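PDB 1ZTC: hypothetical protein TM0894 from Thermotoga maritima, which belongs to the metallo-beta-lactamase superfamily, binds two nickel ions, and is probably a hydrolase, perhaps an endoribonuclease acting on RNA. Local coordinates for residues A32-L40 against L206-P214. Numbering follows the deposited sequence.
Sequences AHFSTVVYL and LLVFPHDAP. With NI (nickel (II) ion), chain E.
The imidazole of H211 meets F34 O at its edge, near the ring plane. S35 CA lies obliquely to the same ring. H211 ND1 makes a weak hydrogen bond to F34 O at 3.1 Å, with an N-H...O angle of 124°. H211 NE2 binds nickel at 2.2 Å, and two waters are also on this metal. H86, with its ring at about 80° to that of H211, and D174 share this nickel.

After S35 in the chain, T36 bonds to two successive carbonyls. T36 N donates to P210 O at 2.8 Å. T36 OG1 donates to F209 O at 2.7 Å, in the carbonyl plane and on a lone pair. The chi1 of -64° sets OG1 beside its own backbone N and leaves CG2 anti to it. T36 CG2 meets V208 CG1 at 3.8 Å. V38 CG2 touches V208 CG1 at 4.0 Å.

The loop leading into strand 37-42 meets the loop after strand 206-208, and V38 and V208 pack between the strands, where the two sheets of the metallo-beta-lactamase fold come together beside the metals. G21 N donates to T36 OG1, so this buried hydroxyl both gives and accepts. The stronger bond of H211 ND1, to G22 O, together with nickel at NE2 should hold the H211 ring in its rotation, and it may polarise the ring, which would suit NE2 as a nickel ligand.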
loop_
_atom_site.group_PDB
_atom_site.type_symbol
_atom_site.label_atom_id
_atom_site.label_comp_id
_atom_site.label_asym_id
_atom_site.label_seq_id
_atom_site.Cartn_x
_atom_site.Cartn_y
_atom_site.Cartn_z
ATOM N N ALA A 32 -1.716 -5.345 5.216
ATOM C CA ALA A 32 -1.192 -6.197 4.180
ATOM C C ALA A 32 0.318 -6.388 4.329
ATOM O O ALA A 32 1.027 -6.524 3.330
ATOM C CB ALA A 32 -1.562 -5.602 2.799
ATOM N N HIS A 33 0.794 -6.460 5.571
ATOM C CA HIS A 33 2.164 -6.836 5.822
ATOM C C HIS A 33 2.465 -8.163 5.137
ATOM O O HIS A 33 1.600 -9.011 5.045
ATOM C CB HIS A 33 2.418 -7.012 7.305
ATOM C CG HIS A 33 2.320 -5.755 8.098
ATOM N ND1 HIS A 33 2.939 -4.583 7.718
ATOM C CD2 HIS A 33 1.663 -5.483 9.255
ATOM C CE1 HIS A 33 2.700 -3.654 8.628
ATOM N NE2 HIS A 33 1.922 -4.172 9.568
ATOM N N PHE A 34 3.696 -8.318 4.653
ATOM C CA PHE A 34 4.077 -9.502 3.953
ATOM C C PHE A 34 5.566 -9.772 4.216
ATOM O O PHE A 34 6.429 -8.885 4.071
ATOM C CB PHE A 34 3.729 -9.423 2.470
ATOM C CG PHE A 34 4.471 -8.378 1.711
ATOM C CD1 PHE A 34 4.123 -7.047 1.821
ATOM C CD2 PHE A 34 5.547 -8.720 0.884
ATOM C CE1 PHE A 34 4.812 -6.050 1.101
ATOM C CE2 PHE A 34 6.216 -7.739 0.178
ATOM C CZ PHE A 34 5.856 -6.405 0.300
ATOM N N SER A 35 5.857 -11.007 4.606
ATOM C CA SER A 35 7.227 -11.361 4.904
ATOM C C SER A 35 8.017 -11.728 3.648
ATOM O O SER A 35 7.480 -12.128 2.615
ATOM C CB SER A 35 7.314 -12.496 5.950
ATOM O OG SER A 35 7.023 -13.766 5.396
ATOM N N THR A 36 9.321 -11.577 3.790
ATOM C CA THR A 36 10.291 -12.244 2.950
ATOM C C THR A 36 9.991 -13.743 2.907
ATOM O O THR A 36 9.582 -14.345 3.915
ATOM C CB THR A 36 11.667 -12.001 3.541
ATOM O OG1 THR A 36 11.936 -10.596 3.467
ATOM C CG2 THR A 36 12.758 -12.783 2.783
ATOM N N VAL A 37 10.191 -14.335 1.735
ATOM C CA VAL A 37 10.021 -15.773 1.524
ATOM C C VAL A 37 11.342 -16.332 0.963
ATOM O O VAL A 37 11.846 -15.897 -0.064
ATOM C CB VAL A 37 8.892 -16.116 0.537
ATOM C CG1 VAL A 37 8.751 -17.658 0.356
ATOM C CG2 VAL A 37 7.599 -15.514 0.998
ATOM N N VAL A 38 11.875 -17.294 1.691
ATOM C CA VAL A 38 13.148 -17.937 1.409
ATOM C C VAL A 38 12.888 -19.367 0.952
ATOM O O VAL A 38 12.103 -20.099 1.566
ATOM C CB VAL A 38 14.031 -17.926 2.693
ATOM C CG1 VAL A 38 15.185 -18.880 2.606
ATOM C CG2 VAL A 38 14.531 -16.490 2.927
ATOM N N TYR A 39 13.553 -19.731 -0.140
ATOM C CA TYR A 39 13.470 -21.047 -0.722
ATOM C C TYR A 39 14.865 -21.672 -0.725
ATOM O O TYR A 39 15.847 -21.006 -1.071
ATOM C CB TYR A 39 12.954 -20.935 -2.147
ATOM C CG TYR A 39 12.922 -22.243 -2.929
ATOM C CD1 TYR A 39 11.979 -23.213 -2.655
ATOM C CD2 TYR A 39 13.824 -22.487 -3.958
ATOM C CE1 TYR A 39 11.932 -24.372 -3.356
ATOM C CE2 TYR A 39 13.774 -23.668 -4.679
ATOM C CZ TYR A 39 12.811 -24.600 -4.379
ATOM O OH TYR A 39 12.727 -25.787 -5.077
ATOM N N LEU A 40 14.940 -22.937 -0.309
ATOM C CA LEU A 40 16.193 -23.675 -0.259
ATOM C C LEU A 40 16.033 -25.032 -0.903
ATOM O O LEU A 40 15.025 -25.707 -0.690
ATOM C CB LEU A 40 16.634 -23.891 1.179
ATOM C CG LEU A 40 16.828 -22.646 2.031
ATOM C CD1 LEU A 40 16.767 -23.007 3.505
ATOM C CD2 LEU A 40 18.173 -21.997 1.703
ATOM N N LEU A 206 25.398 -12.658 4.895
ATOM C CA LEU A 206 24.132 -12.018 4.570
ATOM C C LEU A 206 23.127 -12.065 5.701
ATOM O O LEU A 206 22.882 -13.127 6.311
ATOM C CB LEU A 206 23.496 -12.685 3.357
ATOM C CG LEU A 206 22.383 -11.902 2.629
ATOM C CD1 LEU A 206 22.946 -10.663 1.962
ATOM C CD2 LEU A 206 21.778 -12.804 1.561
ATOM N N LEU A 207 22.511 -10.912 5.933
ATOM C CA LEU A 207 21.342 -10.793 6.817
ATOM C C LEU A 207 20.087 -10.724 5.978
ATOM O O LEU A 207 19.959 -9.842 5.117
ATOM C CB LEU A 207 21.427 -9.521 7.646
ATOM C CG LEU A 207 22.538 -9.500 8.696
ATOM C CD1 LEU A 207 23.007 -8.070 8.956
ATOM C CD2 LEU A 207 22.100 -10.207 9.982
ATOM N N VAL A 208 19.179 -11.662 6.195
ATOM C CA VAL A 208 17.899 -11.679 5.496
ATOM C C VAL A 208 16.808 -11.268 6.474
ATOM O O VAL A 208 16.406 -12.040 7.340
ATOM C CB VAL A 208 17.616 -13.063 4.869
ATOM C CG1 VAL A 208 16.201 -13.126 4.245
ATOM C CG2 VAL A 208 18.680 -13.389 3.798
ATOM N N PHE A 209 16.330 -10.041 6.304
ATOM C CA PHE A 209 15.280 -9.465 7.135
ATOM C C PHE A 209 13.899 -9.867 6.588
ATOM O O PHE A 209 13.757 -10.212 5.417
ATOM C CB PHE A 209 15.374 -7.942 7.156
ATOM C CG PHE A 209 16.730 -7.415 7.518
ATOM C CD1 PHE A 209 17.233 -7.570 8.803
ATOM C CD2 PHE A 209 17.488 -6.739 6.589
ATOM C CE1 PHE A 209 18.490 -7.084 9.129
ATOM C CE2 PHE A 209 18.724 -6.238 6.920
ATOM C CZ PHE A 209 19.224 -6.418 8.180
ATOM N N PRO A 210 12.891 -9.896 7.456
ATOM C CA PRO A 210 11.546 -10.298 7.007
ATOM C C PRO A 210 10.747 -9.220 6.289
ATOM O O PRO A 210 9.739 -9.549 5.659
ATOM C CB PRO A 210 10.866 -10.682 8.323
ATOM C CG PRO A 210 11.550 -9.768 9.348
ATOM C CD PRO A 210 12.954 -9.729 8.927
ATOM N N HIS A 211 11.140 -7.955 6.427
ATOM C CA HIS A 211 10.388 -6.823 5.841
ATOM C C HIS A 211 11.290 -5.799 5.217
ATOM O O HIS A 211 11.002 -4.598 5.270
ATOM C CB HIS A 211 9.487 -6.169 6.914
ATOM C CG HIS A 211 8.531 -7.141 7.492
ATOM N ND1 HIS A 211 7.463 -7.632 6.766
ATOM C CD2 HIS A 211 8.536 -7.810 8.673
ATOM C CE1 HIS A 211 6.835 -8.551 7.490
ATOM N NE2 HIS A 211 7.484 -8.696 8.631
ATOM N N ASP A 212 12.373 -6.277 4.607
ATOM C CA ASP A 212 13.268 -5.409 3.869
ATOM C C ASP A 212 14.122 -6.269 2.954
ATOM O O ASP A 212 14.089 -7.483 3.054
ATOM C CB ASP A 212 14.139 -4.607 4.839
ATOM C CG ASP A 212 14.642 -3.310 4.244
ATOM O OD1 ASP A 212 14.525 -3.089 2.998
ATOM O OD2 ASP A 212 15.125 -2.493 5.042
ATOM N N ALA A 213 14.845 -5.622 2.044
ATOM C CA ALA A 213 15.845 -6.271 1.228
ATOM C C ALA A 213 17.018 -6.701 2.141
ATOM O O ALA A 213 17.287 -6.054 3.148
ATOM C CB ALA A 213 16.333 -5.312 0.136
ATOM N N PRO A 214 17.713 -7.784 1.784
ATOM C CA PRO A 214 18.797 -8.275 2.664
ATOM C C PRO A 214 20.022 -7.405 2.619
ATOM O O PRO A 214 20.158 -6.576 1.746
ATOM C CB PRO A 214 19.107 -9.667 2.117
ATOM C CG PRO A 214 18.685 -9.612 0.684
ATOM C CD PRO A 214 17.553 -8.616 0.578
HETATM NI NI NI E . 6.666 -9.716 10.415
HETATM O O HOH W 1 5.178 -7.753 11.208
HETATM O O HOH W 2 4.764 -10.419 11.863
#